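Local structure of Oxidored_FMN domain-containing protein ([Pseudomonas] geniculata N1, 6L6J) at residues A[67-71]-A[72-76]; A[91-95]-A[96-100]; A[275-278]-A[279-283]; A[441-444]-A[445-449]; A[588-592]-A[593-597]. The protein probably oxidises the amine of 6-hydroxypseudooxynicotine with the help of FMN and a [4Fe-4S] cluster, and also binds ADP. One frame throughout, in Å; residues are numbered along the deposited sequence.

Interaction 1. Residues A[67-71]-A[72-76]; sequences SDHAP and LPDPR. With SO4 (sulfate ion), chain G.
Leu72 folds back over His69 in a tight turn around the cis peptide bond that precedes Pro71. Its amide N donates to His69 O at 3.0 Å, with an angle of 148° at the hydrogen, and its CB rests 3.3 Å from that same His69 O. With CG anti to the backbone N (chi1 171°), the Leu72 branch turns back along the chain, and CD2 comes to 4.4 Å from His69 CB. The His69 imidazole points off the turn: ND1 bonds Glu60 and NE2 bonds Ser110, two partners that fix the ring's rotation. Asp74 OD2 lies near the ring plane at its edge, 4.5 Å from His69 ND1 and not bonded to it. One water joins the two arms, accepting from His69 N and donating to Leu72 O, with a weaker bond to Asp74 OD2. Asp68 OD1 receives Ala70 N at 3.1 Å from above the carboxylate plane, an Asx turn. Arg76 NH1 is hydrogen-bonded at 3.3 Å to O3 of a sulfate also bound by Lys81, probably from the crystallisation liquor. The cis proline at its third position makes 69-72 a type VIa beta turn, set in the loop after barrel strand 55-62, beside the FMN-binding residue Glu60.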
loop_
_atom_site.group_PDB
_atom_site.type_symbol
_atom_site.label_atom_id
_atom_site.label_comp_id
_atom_site.label_asym_id
_atom_site.label_seq_id
_atom_site.Cartn_x
_atom_site.Cartn_y
_atom_site.Cartn_z
ATOM N N SER A 67 11.425 20.094 9.428
ATOM C CA SER A 67 10.615 19.228 8.537
ATOM C C SER A 67 10.672 17.764 8.980
ATOM O O SER A 67 11.661 17.100 8.650
ATOM C CB SER A 67 11.055 19.370 7.105
ATOM O OG SER A 67 10.406 18.404 6.306
ATOM N N ASP A 68 9.622 17.260 9.633
ATOM C CA ASP A 68 9.412 15.792 9.776
ATOM C C ASP A 68 7.928 15.431 9.877
ATOM O O ASP A 68 7.075 16.318 10.081
ATOM C CB ASP A 68 10.183 15.210 10.952
ATOM C CG ASP A 68 9.796 15.734 12.314
ATOM O OD1 ASP A 68 8.582 15.683 12.650
ATOM O OD2 ASP A 68 10.723 16.182 13.032
ATOM N N HIS A 69 7.643 14.155 9.656
ATOM C CA HIS A 69 6.340 13.494 9.890
ATOM C C HIS A 69 6.511 12.520 11.069
ATOM O O HIS A 69 5.898 11.411 11.033
ATOM C CB HIS A 69 5.870 12.824 8.588
ATOM C CG HIS A 69 5.505 13.806 7.527
ATOM N ND1 HIS A 69 6.249 13.977 6.392
ATOM C CD2 HIS A 69 4.513 14.712 7.458
ATOM C CE1 HIS A 69 5.726 14.935 5.660
ATOM N NE2 HIS A 69 4.669 15.396 6.287
ATOM N N ALA A 70 7.336 12.891 12.065
ATOM C CA ALA A 70 7.552 12.100 13.294
ATOM C C ALA A 70 6.193 11.645 13.815
ATOM O O ALA A 70 5.250 12.423 13.874
ATOM C CB ALA A 70 8.286 12.894 14.346
ATOM N N PRO A 71 6.061 10.383 14.267
ATOM C CA PRO A 71 7.217 9.502 14.485
ATOM C C PRO A 71 7.594 8.561 13.319
ATOM O O PRO A 71 8.324 7.626 13.556
ATOM C CB PRO A 71 6.713 8.710 15.691
ATOM C CG PRO A 71 5.203 8.549 15.437
ATOM C CD PRO A 71 4.777 9.744 14.602
ATOM N N LEU A 72 7.134 8.833 12.090
ATOM C CA LEU A 72 7.582 8.097 10.868
ATOM C C LEU A 72 9.090 8.304 10.653
ATOM O O LEU A 72 9.557 9.433 10.519
ATOM C CB LEU A 72 6.762 8.572 9.657
ATOM C CG LEU A 72 7.234 8.092 8.279
ATOM C CD1 LEU A 72 7.185 6.571 8.161
ATOM C CD2 LEU A 72 6.436 8.744 7.163
ATOM N N PRO A 73 9.919 7.236 10.652
ATOM C CA PRO A 73 11.340 7.376 10.354
ATOM C C PRO A 73 11.613 7.517 8.846
ATOM O O PRO A 73 11.237 6.620 8.113
ATOM C CB PRO A 73 11.982 6.098 10.911
ATOM C CG PRO A 73 10.868 5.089 10.995
ATOM C CD PRO A 73 9.558 5.855 10.986
ATOM N N ASP A 74 12.278 8.616 8.467
ATOM C CA ASP A 74 12.609 9.031 7.082
ATOM C C ASP A 74 14.117 9.174 6.920
ATOM O O ASP A 74 14.827 9.370 7.905
ATOM C CB ASP A 74 11.993 10.388 6.746
ATOM C CG ASP A 74 10.539 10.293 6.367
ATOM O OD1 ASP A 74 10.098 9.136 6.115
ATOM O OD2 ASP A 74 9.864 11.372 6.331
ATOM N N PRO A 75 14.649 9.130 5.678
ATOM C CA PRO A 75 16.005 9.594 5.408
ATOM C C PRO A 75 16.132 11.079 5.751
ATOM O O PRO A 75 15.129 11.757 5.729
ATOM C CB PRO A 75 16.201 9.402 3.899
ATOM C CG PRO A 75 15.182 8.367 3.538
ATOM C CD PRO A 75 14.011 8.592 4.480
ATOM N N ARG A 76 17.351 11.528 6.042
ATOM C CA ARG A 76 17.663 12.948 6.356
ATOM C C ARG A 76 18.913 13.382 5.584
ATOM O O ARG A 76 19.854 12.578 5.444
ATOM C CB ARG A 76 17.884 13.110 7.860
ATOM C CG ARG A 76 16.698 12.698 8.724
ATOM C CD ARG A 76 17.140 12.103 10.056
ATOM N NE ARG A 76 16.139 12.306 11.078
ATOM C CZ ARG A 76 16.381 12.492 12.366
ATOM N NH1 ARG A 76 17.624 12.503 12.832
ATOM N NH2 ARG A 76 15.366 12.717 13.186
HETATM S S SO4 G . 19.586 12.661 16.250
HETATM O O1 SO4 G . 20.688 12.374 15.346
HETATM O O2 SO4 G . 20.096 13.140 17.508
HETATM O O3 SO4 G . 18.723 13.661 15.683
HETATM O O4 SO4 G . 18.823 11.464 16.484
HETATM O O HOH W 1 9.898 12.131 9.254
#

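Interaction 2. Residues A[91-95]-A[96-100]; sequences AAVKE and HGALA
The turn that carries the chain from helix 83-94 into strand 99-105 completes a beta-alpha-beta unit of the barrel, and Val93 and Lys94 meet the returning residues there. Gly97 N donates to Lys94 O at 2.9 Å, closing a type I beta turn from Lys94 to Gly97; the donor stands well above the carbonyl plane. A weak bond from His96 N to Val93 O precedes it. Gly97 itself has positive phi (77°), a conformation that glycine adopts readily, and the chain then straightens toward the strand. Val93 carries the apolar part of the contact. Its CG1, anti to the backbone N (chi1 162°), is directed at the strand and packs on Ala98 CB at 3.8 Å and on Ala100 CB at the same distance, 3.8 Å, a small buried cluster that Val56 of the neighbouring strand extends. Beside it, Lys94 CA makes a CA-H...O contact of 3.4 Å with Ala98 O. The Lys94 chain bends at its last two torsions, and NZ forms a salt bridge with Asp165, whose carboxylate also accepts from Ala100 N. On the outer side Glu95 CG sits over the centre of the His96 ring face, a CH-pi contact 4.2 Å from the centroid and only 9° off the normal, while Ala92 O lies at the edge of that ring. Against helix 38-51, His96 packs on Ala49 and Glu50. Such a short helix-to-strand turn, with apolar residues buried beneath it, belongs to the alpha-to-beta connections of a TIM barrel.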
loop_
_atom_site.group_PDB
_atom_site.type_symbol
_atom_site.label_atom_id
_atom_site.label_comp_id
_atom_site.label_asym_id
_atom_site.label_seq_id
_atom_site.Cartn_x
_atom_site.Cartn_y
_atom_site.Cartn_z
ATOM N N ALA A 91 25.244 3.059 -3.313
ATOM C CA ALA A 91 26.179 1.983 -3.727
ATOM C C ALA A 91 25.398 0.707 -4.046
ATOM O O ALA A 91 25.672 0.104 -5.113
ATOM C CB ALA A 91 27.219 1.738 -2.672
ATOM N N ALA A 92 24.434 0.340 -3.202
ATOM C CA ALA A 92 23.587 -0.869 -3.354
ATOM C C ALA A 92 22.652 -0.719 -4.558
ATOM O O ALA A 92 22.203 -1.758 -5.113
ATOM C CB ALA A 92 22.807 -1.125 -2.087
ATOM N N VAL A 93 22.367 0.521 -4.961
ATOM C CA VAL A 93 21.492 0.838 -6.135
ATOM C C VAL A 93 22.372 0.898 -7.397
ATOM O O VAL A 93 22.116 0.089 -8.332
ATOM C CB VAL A 93 20.659 2.118 -5.891
ATOM C CG1 VAL A 93 20.091 2.744 -7.155
ATOM C CG2 VAL A 93 19.532 1.847 -4.914
ATOM N N LYS A 94 23.406 1.756 -7.413
ATOM C CA LYS A 94 24.276 1.979 -8.607
ATOM C C LYS A 94 25.010 0.685 -8.995
ATOM O O LYS A 94 25.423 0.592 -10.147
ATOM C CB LYS A 94 25.247 3.139 -8.365
ATOM C CG LYS A 94 24.601 4.514 -8.314
ATOM C CD LYS A 94 25.555 5.689 -8.408
ATOM C CE LYS A 94 26.153 5.907 -9.786
ATOM N NZ LYS A 94 25.133 6.055 -10.868
ATOM N N GLU A 95 25.152 -0.263 -8.064
ATOM C CA GLU A 95 25.861 -1.554 -8.233
ATOM C C GLU A 95 25.296 -2.319 -9.418
ATOM O O GLU A 95 26.087 -2.804 -10.198
ATOM C CB GLU A 95 25.751 -2.422 -6.979
ATOM C CG GLU A 95 26.185 -3.858 -7.219
ATOM C CD GLU A 95 26.874 -4.574 -6.070
ATOM O OE1 GLU A 95 27.406 -3.875 -5.167
ATOM O OE2 GLU A 95 26.887 -5.839 -6.088
ATOM N N HIS A 96 23.979 -2.438 -9.545
ATOM C CA HIS A 96 23.339 -3.144 -10.697
ATOM C C HIS A 96 22.981 -2.166 -11.828
ATOM O O HIS A 96 22.224 -2.544 -12.718
ATOM C CB HIS A 96 22.131 -3.942 -10.229
ATOM C CG HIS A 96 22.364 -4.797 -9.029
ATOM N ND1 HIS A 96 22.801 -6.093 -9.129
ATOM C CD2 HIS A 96 22.128 -4.580 -7.715
ATOM C CE1 HIS A 96 22.869 -6.639 -7.926
ATOM N NE2 HIS A 96 22.456 -5.735 -7.039
ATOM N N GLY A 97 23.542 -0.958 -11.806
ATOM C CA GLY A 97 23.458 0.023 -12.907
ATOM C C GLY A 97 22.122 0.744 -12.990
ATOM O O GLY A 97 21.849 1.339 -14.045
ATOM N N ALA A 98 21.301 0.658 -11.942
ATOM C CA ALA A 98 20.182 1.586 -11.677
ATOM C C ALA A 98 20.772 2.961 -11.343
ATOM O O ALA A 98 21.889 3.018 -10.786
ATOM C CB ALA A 98 19.335 1.080 -10.535
ATOM N N LEU A 99 20.057 4.036 -11.678
ATOM C CA LEU A 99 20.347 5.386 -11.123
ATOM C C LEU A 99 19.752 5.450 -9.706
ATOM O O LEU A 99 18.920 4.589 -9.329
ATOM C CB LEU A 99 19.740 6.484 -11.997
ATOM C CG LEU A 99 20.199 6.557 -13.451
ATOM C CD1 LEU A 99 19.803 7.902 -14.050
ATOM C CD2 LEU A 99 21.707 6.347 -13.593
ATOM N N ALA A 100 20.197 6.441 -8.949
ATOM C CA ALA A 100 19.901 6.653 -7.525
ATOM C C ALA A 100 19.407 8.095 -7.394
ATOM O O ALA A 100 20.203 9.033 -7.667
ATOM C CB ALA A 100 21.130 6.380 -6.705
#

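Interaction 3. Residues A[275-278]-A[279-283]; sequences EGQQ and EPFID
Gln278 and Phe281 meet where the loop 275-278 passes into the short helix 279-282, and backbone hydrogen bonds come first. Gln278 O accepts twice, from Phe281 N at 2.9 Å, which approaches from above the carbonyl plane, and from Ile282 N at 3.2 Å, nearly along the C=O axis. This shared acceptor ties the first turn of the helix to the residue before it. Carbon atoms also make van der Waals contacts with backbone carbonyls: Phe281 contributes its CB, 3.3 Å from Gln278 O, and the edge of its ring, in whose plane Gln277 O and Gln278 O both lie. Its CG stands anti to the carbonyl carbon (chi1 -63°), which swings the ring back alongside these carbonyls and onto Val260. An alanine here is likely to leave a gap beside Val260 and strip the ring edge from the Gln277 and Gln278 carbonyls. Pro280 CG touches Gln277 O at 3.5 Å, and Ile282 CG1 approaches Gln278 O to 3.5 Å. The polar side chains bond residues beyond the turn: Gln278 NE2 bonds Asp266, an FMN-binding residue, Gln277 NE2 bonds Trp265 O, and Glu279 forms a salt bridge with Arg311 and a hydrogen bond with Gln308. Gln278 thus probably helps position Asp266 as a second-shell residue, and the whole is the N-terminal turn of helix 279-282, reached by the loop after helix 263-266, beside the FMN site of the barrel.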
loop_
_atom_site.group_PDB
_atom_site.type_symbol
_atom_site.label_atom_id
_atom_site.label_comp_id
_atom_site.label_asym_id
_atom_site.label_seq_id
_atom_site.Cartn_x
_atom_site.Cartn_y
_atom_site.Cartn_z
ATOM N N GLU A 275 -5.859 0.709 -13.215
ATOM C CA GLU A 275 -4.590 1.110 -13.872
ATOM C C GLU A 275 -4.715 2.433 -14.625
ATOM O O GLU A 275 -5.711 2.666 -15.268
ATOM C CB GLU A 275 -4.139 0.067 -14.884
ATOM C CG GLU A 275 -3.420 -1.097 -14.255
ATOM C CD GLU A 275 -2.637 -1.876 -15.287
ATOM O OE1 GLU A 275 -1.513 -1.408 -15.691
ATOM O OE2 GLU A 275 -3.181 -2.937 -15.690
ATOM N N GLY A 276 -3.656 3.227 -14.585
ATOM C CA GLY A 276 -3.510 4.458 -15.375
ATOM C C GLY A 276 -4.724 5.342 -15.237
ATOM O O GLY A 276 -5.151 5.855 -16.257
ATOM N N GLN A 277 -5.243 5.478 -14.011
ATOM C CA GLN A 277 -6.395 6.356 -13.654
ATOM C C GLN A 277 -5.952 7.826 -13.710
ATOM O O GLN A 277 -6.843 8.704 -13.845
ATOM C CB GLN A 277 -6.988 5.984 -12.285
ATOM C CG GLN A 277 -6.014 6.138 -11.104
ATOM C CD GLN A 277 -6.002 7.490 -10.402
ATOM O OE1 GLN A 277 -6.774 8.408 -10.751
ATOM N NE2 GLN A 277 -5.100 7.621 -9.411
ATOM N N GLN A 278 -4.641 8.091 -13.632
ATOM C CA GLN A 278 -4.090 9.473 -13.552
ATOM C C GLN A 278 -3.929 10.047 -14.960
ATOM O O GLN A 278 -3.695 11.273 -15.077
ATOM C CB GLN A 278 -2.743 9.524 -12.844
ATOM C CG GLN A 278 -2.744 8.894 -11.455
ATOM C CD GLN A 278 -1.693 9.515 -10.560
ATOM O OE1 GLN A 278 -0.909 10.359 -10.982
ATOM N NE2 GLN A 278 -1.662 9.105 -9.301
ATOM N N GLU A 279 -4.075 9.203 -15.988
ATOM C CA GLU A 279 -3.736 9.600 -17.381
ATOM C C GLU A 279 -4.421 10.928 -17.682
ATOM O O GLU A 279 -3.728 11.900 -17.963
ATOM C CB GLU A 279 -4.099 8.520 -18.397
ATOM C CG GLU A 279 -4.195 9.080 -19.801
ATOM C CD GLU A 279 -4.197 8.059 -20.920
ATOM O OE1 GLU A 279 -3.909 6.859 -20.651
ATOM O OE2 GLU A 279 -4.503 8.488 -22.077
ATOM N N PRO A 280 -5.773 11.019 -17.612
ATOM C CA PRO A 280 -6.496 12.260 -17.913
ATOM C C PRO A 280 -5.923 13.517 -17.257
ATOM O O PRO A 280 -6.027 14.533 -17.864
ATOM C CB PRO A 280 -7.901 12.041 -17.338
ATOM C CG PRO A 280 -7.778 10.770 -16.512
ATOM C CD PRO A 280 -6.701 9.948 -17.205
ATOM N N PHE A 281 -5.329 13.398 -16.062
ATOM C CA PHE A 281 -4.836 14.536 -15.241
ATOM C C PHE A 281 -3.435 14.988 -15.673
ATOM O O PHE A 281 -3.174 16.218 -15.553
ATOM C CB PHE A 281 -4.785 14.154 -13.761
ATOM C CG PHE A 281 -6.115 13.821 -13.142
ATOM C CD1 PHE A 281 -6.944 14.829 -12.668
ATOM C CD2 PHE A 281 -6.530 12.498 -13.019
ATOM C CE1 PHE A 281 -8.169 14.522 -12.088
ATOM C CE2 PHE A 281 -7.758 12.194 -12.442
ATOM C CZ PHE A 281 -8.577 13.208 -11.983
ATOM N N ILE A 282 -2.581 14.063 -16.155
ATOM C CA ILE A 282 -1.145 14.338 -16.513
ATOM C C ILE A 282 -0.941 14.324 -18.034
ATOM O O ILE A 282 0.149 14.727 -18.448
ATOM C CB ILE A 282 -0.148 13.393 -15.787
ATOM C CG1 ILE A 282 -0.400 11.903 -16.055
ATOM C CG2 ILE A 282 -0.116 13.680 -14.299
ATOM C CD1 ILE A 282 -0.154 11.468 -17.488
ATOM N N ASP A 283 -1.939 13.866 -18.798
ATOM C CA ASP A 283 -2.009 13.793 -20.294
ATOM C C ASP A 283 -1.415 15.041 -20.948
ATOM O O ASP A 283 -0.806 14.918 -22.006
ATOM C CB ASP A 283 -3.471 13.757 -20.784
ATOM C CG ASP A 283 -3.825 12.627 -21.739
ATOM O OD1 ASP A 283 -3.025 11.641 -21.816
ATOM O OD2 ASP A 283 -4.905 12.710 -22.365
#

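Interaction 4. Residues A[441-444]-A[445-449]; sequences RVVD and YRVGQ
Three i to i+4 bonds hold 441-449 helical, Tyr445 N to Arg441 O, Val447 N to Val443 O and Gly448 N to Asp444 O, each 2.9 Å, the last two almost straight at the hydrogen; Arg446 N makes only a weak bond, to Val443 O. The segment forms most of helix 441-450, within the Rossmann-like part of the chain. Along one side of it Val443 and Val447 lie side by side and point the same way, CG1 of Val443 touching CG2 of Val447 at 3.9 Å. Val443 packs on Leu401 of helix 398-410 and Leu427 of helix 426-430, and Val447 on Trp423 of a loop. Val442 and Arg446 run alongside each other one position earlier. The Arg446 chain is extended from CG to NE, and its CG stands anti to the carbonyl carbon (chi1 -74°), which lays the aliphatic part along Val442 O, CD at 3.4 Å from that oxygen. The guanidinium is gripped on several sides, NE by a salt bridge with Glu402 and NH2 by Gln364 O. A leucine in its place would probably leave the Glu402 carboxylate without its mate and the Gln364 carbonyl without this donor. Asp444 forms a salt bridge with Arg431, and Arg441 one with Glu274, in the loop that continues into 275-278. On another side, Gln449 CG lies over one face of the Tyr445 ring, offset toward the rim. Arg446 NH1 meets Val442 O at 2.9 Å in the carbonyl plane, on a lone pair, with an angle of 150° at the hydrogen.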
loop_
_atom_site.group_PDB
_atom_site.type_symbol
_atom_site.label_atom_id
_atom_site.label_comp_id
_atom_site.label_asym_id
_atom_site.label_seq_id
_atom_site.Cartn_x
_atom_site.Cartn_y
_atom_site.Cartn_z
ATOM N N ARG A 441 -5.883 -11.867 -7.286
ATOM C CA ARG A 441 -4.565 -12.109 -7.915
ATOM C C ARG A 441 -3.658 -12.750 -6.861
ATOM O O ARG A 441 -2.726 -13.473 -7.258
ATOM C CB ARG A 441 -4.009 -10.829 -8.533
ATOM C CG ARG A 441 -4.892 -10.249 -9.630
ATOM C CD ARG A 441 -4.565 -8.782 -9.820
ATOM N NE ARG A 441 -5.454 -8.047 -10.722
ATOM C CZ ARG A 441 -5.316 -6.740 -11.000
ATOM N NH1 ARG A 441 -4.343 -6.032 -10.433
ATOM N NH2 ARG A 441 -6.169 -6.132 -11.807
ATOM N N VAL A 442 -3.942 -12.548 -5.569
ATOM C CA VAL A 442 -3.265 -13.313 -4.478
ATOM C C VAL A 442 -3.421 -14.821 -4.780
ATOM O O VAL A 442 -2.393 -15.557 -4.655
ATOM C CB VAL A 442 -3.760 -12.916 -3.068
ATOM C CG1 VAL A 442 -3.493 -13.983 -2.008
ATOM C CG2 VAL A 442 -3.158 -11.592 -2.617
ATOM N N VAL A 443 -4.616 -15.258 -5.205
ATOM C CA VAL A 443 -4.912 -16.688 -5.514
ATOM C C VAL A 443 -4.319 -17.038 -6.876
ATOM O O VAL A 443 -3.547 -18.009 -6.943
ATOM C CB VAL A 443 -6.417 -17.011 -5.482
ATOM C CG1 VAL A 443 -6.670 -18.490 -5.734
ATOM C CG2 VAL A 443 -7.083 -16.586 -4.174
ATOM N N ASP A 444 -4.653 -16.277 -7.914
ATOM C CA ASP A 444 -4.239 -16.572 -9.321
ATOM C C ASP A 444 -2.705 -16.681 -9.417
ATOM O O ASP A 444 -2.215 -17.757 -9.809
ATOM C CB ASP A 444 -4.784 -15.540 -10.316
ATOM C CG ASP A 444 -6.301 -15.466 -10.336
ATOM O OD1 ASP A 444 -6.949 -16.395 -9.790
ATOM O OD2 ASP A 444 -6.825 -14.472 -10.892
ATOM N N TYR A 445 -1.973 -15.630 -9.052
ATOM C CA TYR A 445 -0.485 -15.634 -9.022
ATOM C C TYR A 445 0.066 -16.980 -8.506
ATOM O O TYR A 445 0.959 -17.554 -9.123
ATOM C CB TYR A 445 0.108 -14.526 -8.155
ATOM C CG TYR A 445 1.599 -14.648 -8.069
ATOM C CD1 TYR A 445 2.377 -14.463 -9.199
ATOM C CD2 TYR A 445 2.238 -15.044 -6.897
ATOM C CE1 TYR A 445 3.754 -14.615 -9.154
ATOM C CE2 TYR A 445 3.615 -15.203 -6.834
ATOM C CZ TYR A 445 4.372 -14.988 -7.971
ATOM O OH TYR A 445 5.716 -15.135 -7.963
ATOM N N ARG A 446 -0.456 -17.483 -7.401
ATOM C CA ARG A 446 0.122 -18.662 -6.711
ATOM C C ARG A 446 -0.338 -19.950 -7.401
ATOM O O ARG A 446 0.494 -20.856 -7.564
ATOM C CB ARG A 446 -0.231 -18.624 -5.220
ATOM C CG ARG A 446 0.572 -17.589 -4.442
ATOM C CD ARG A 446 0.059 -17.291 -3.042
ATOM N NE ARG A 446 0.961 -16.320 -2.450
ATOM C CZ ARG A 446 1.030 -15.039 -2.802
ATOM N NH1 ARG A 446 0.202 -14.556 -3.712
ATOM N NH2 ARG A 446 1.921 -14.243 -2.237
ATOM N N VAL A 447 -1.603 -20.038 -7.809
ATOM C CA VAL A 447 -2.114 -21.231 -8.546
ATOM C C VAL A 447 -1.307 -21.383 -9.844
ATOM O O VAL A 447 -0.801 -22.509 -10.090
ATOM C CB VAL A 447 -3.616 -21.131 -8.829
ATOM C CG1 VAL A 447 -4.090 -22.248 -9.754
ATOM C CG2 VAL A 447 -4.415 -21.124 -7.535
ATOM N N GLY A 448 -1.178 -20.302 -10.623
ATOM C CA GLY A 448 -0.535 -20.317 -11.947
ATOM C C GLY A 448 0.923 -20.736 -11.883
ATOM O O GLY A 448 1.391 -21.401 -12.813
ATOM N N GLN A 449 1.620 -20.367 -10.814
ATOM C CA GLN A 449 3.019 -20.784 -10.553
ATOM C C GLN A 449 3.064 -22.238 -10.079
ATOM O O GLN A 449 3.973 -22.957 -10.517
ATOM C CB GLN A 449 3.640 -19.857 -9.516
ATOM C CG GLN A 449 3.817 -18.443 -10.041
ATOM C CD GLN A 449 4.836 -18.428 -11.136
ATOM O OE1 GLN A 449 5.895 -19.036 -10.998
ATOM N NE2 GLN A 449 4.515 -17.755 -12.230
#

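Interaction 5. Residues A[588-592]-A[593-597]; sequences ASIGP and SSVKV
Ser589 and Lys596 form the hydrogen-bonded pair of a beta hairpin, strands 585-590 and 594-599, running antiparallel at 177°. Lys596 N donates to Ser589 O at 3.0 Å. In return Lys596 O receives Ala588 N at 3.0 Å and, weakly, Ser589 N, so that Ala588 and Ser589 together sit opposite Lys596 in a classic beta bulge. Toward the turn, Gly591 N donates to Ser594 O at 2.8 Å, and Pro592 and Ser593 carry the chain round. Side chains sort onto two faces. On one, the Ser589 hydroxyl oxygen takes the position between backbone N and carbonyl carbon (chi1 85°) and comes over the Lys596 chain, OG at 3.6 Å from CB; beyond this the lysine departs from the hairpin, touching Glu607 of the next strand. On the other, Ile590 and Val595, a non-hydrogen-bonded pair, lie side by side and point the same way, in a buried patch that Val613 of strand 612-621 completes. Strand 605-609 flanks the hairpin on the side of 594-599 and makes it a three-stranded sheet: Val595 bonds Met608 through the backbone, and Ser594 OG bonds Glu607. Across from that strand, the backbone of Ile590 bonds Pro499. In the buried patch the closest approach of the two side chains is Ile590 CG1 to Val595 CG1, 4.1 Å.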
loop_
_atom_site.group_PDB
_atom_site.type_symbol
_atom_site.label_atom_id
_atom_site.label_comp_id
_atom_site.label_asym_id
_atom_site.label_seq_id
_atom_site.Cartn_x
_atom_site.Cartn_y
_atom_site.Cartn_z
ATOM N N ALA A 588 -27.186 -2.369 22.035
ATOM C CA ALA A 588 -27.588 -2.884 23.368
ATOM C C ALA A 588 -28.238 -4.257 23.190
ATOM O O ALA A 588 -27.915 -5.192 23.968
ATOM C CB ALA A 588 -28.530 -1.930 24.060
ATOM N N SER A 589 -29.108 -4.377 22.190
ATOM C CA SER A 589 -30.044 -5.523 22.036
ATOM C C SER A 589 -30.662 -5.508 20.631
ATOM O O SER A 589 -30.765 -4.410 20.043
ATOM C CB SER A 589 -31.112 -5.494 23.131
ATOM O OG SER A 589 -32.204 -4.646 22.769
ATOM N N ILE A 590 -31.077 -6.683 20.148
ATOM C CA ILE A 590 -31.713 -6.867 18.812
ATOM C C ILE A 590 -33.110 -7.450 19.018
ATOM O O ILE A 590 -33.173 -8.589 19.483
ATOM C CB ILE A 590 -30.856 -7.759 17.891
ATOM C CG1 ILE A 590 -29.470 -7.153 17.641
ATOM C CG2 ILE A 590 -31.587 -8.017 16.584
ATOM C CD1 ILE A 590 -28.481 -8.099 16.981
ATOM N N GLY A 591 -34.159 -6.705 18.648
ATOM C CA GLY A 591 -35.557 -7.187 18.598
ATOM C C GLY A 591 -35.968 -7.703 17.215
ATOM O O GLY A 591 -35.209 -7.622 16.244
ATOM N N PRO A 592 -37.208 -8.226 17.073
ATOM C CA PRO A 592 -37.672 -8.852 15.826
ATOM C C PRO A 592 -37.605 -7.970 14.568
ATOM O O PRO A 592 -37.522 -8.514 13.478
ATOM C CB PRO A 592 -39.161 -9.160 16.087
ATOM C CG PRO A 592 -39.296 -9.210 17.587
ATOM C CD PRO A 592 -38.241 -8.255 18.125
ATOM N N SER A 593 -37.709 -6.652 14.738
ATOM C CA SER A 593 -37.805 -5.682 13.617
ATOM C C SER A 593 -37.172 -4.329 13.989
ATOM O O SER A 593 -37.432 -3.329 13.289
ATOM C CB SER A 593 -39.252 -5.512 13.220
ATOM O OG SER A 593 -39.935 -4.682 14.157
ATOM N N SER A 594 -36.375 -4.279 15.055
ATOM C CA SER A 594 -35.578 -3.080 15.430
ATOM C C SER A 594 -34.407 -3.490 16.325
ATOM O O SER A 594 -34.452 -4.578 16.922
ATOM C CB SER A 594 -36.445 -2.030 16.081
ATOM O OG SER A 594 -36.954 -2.482 17.328
ATOM N N VAL A 595 -33.391 -2.638 16.406
ATOM C CA VAL A 595 -32.296 -2.767 17.413
ATOM C C VAL A 595 -32.373 -1.559 18.354
ATOM O O VAL A 595 -32.680 -0.441 17.864
ATOM C CB VAL A 595 -30.911 -2.892 16.758
ATOM C CG1 VAL A 595 -30.916 -3.915 15.634
ATOM C CG2 VAL A 595 -30.398 -1.556 16.256
ATOM N N LYS A 596 -32.153 -1.801 19.654
ATOM C CA LYS A 596 -31.843 -0.747 20.642
ATOM C C LYS A 596 -30.338 -0.479 20.558
ATOM O O LYS A 596 -29.556 -1.465 20.520
ATOM C CB LYS A 596 -32.280 -1.149 22.052
ATOM C CG LYS A 596 -33.788 -1.083 22.301
ATOM C CD LYS A 596 -34.167 -1.255 23.773
ATOM C CE LYS A 596 -35.661 -1.475 23.987
ATOM N NZ LYS A 596 -36.098 -2.847 23.608
ATOM N N VAL A 597 -29.964 0.804 20.466
ATOM C CA VAL A 597 -28.550 1.256 20.412
ATOM C C VAL A 597 -28.312 2.286 21.522
ATOM O O VAL A 597 -29.265 2.860 22.034
ATOM C CB VAL A 597 -28.182 1.812 19.023
ATOM C CG1 VAL A 597 -28.502 0.829 17.912
ATOM C CG2 VAL A 597 -28.828 3.155 18.753
#

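All five local contacts come in series along the chain. Interactions 1, 2 and 3 lie within the flavin barrel: interaction 1 follows strand 55-62, interaction 2 closes the next helix onto strand 99-105, and interaction 3 begins helix 279-282, between strands 255-261 and 293-296. Their centres are 24 to 30 Å apart, and interactions 1 and 3 adjoin FMN-binding residues. Interaction 4, in the Rossmann-like part, comes within about 6 Å of interaction 3 by nearest atoms, its side chains about 7 Å from the iron-sulfur cluster and 8 Å from the ADP. Arg441's salt bridge to Glu274 joins barrel and Rossmann-like part near the cluster. Interaction 5 lies peripherally, 62 Å from interaction 2 between centres.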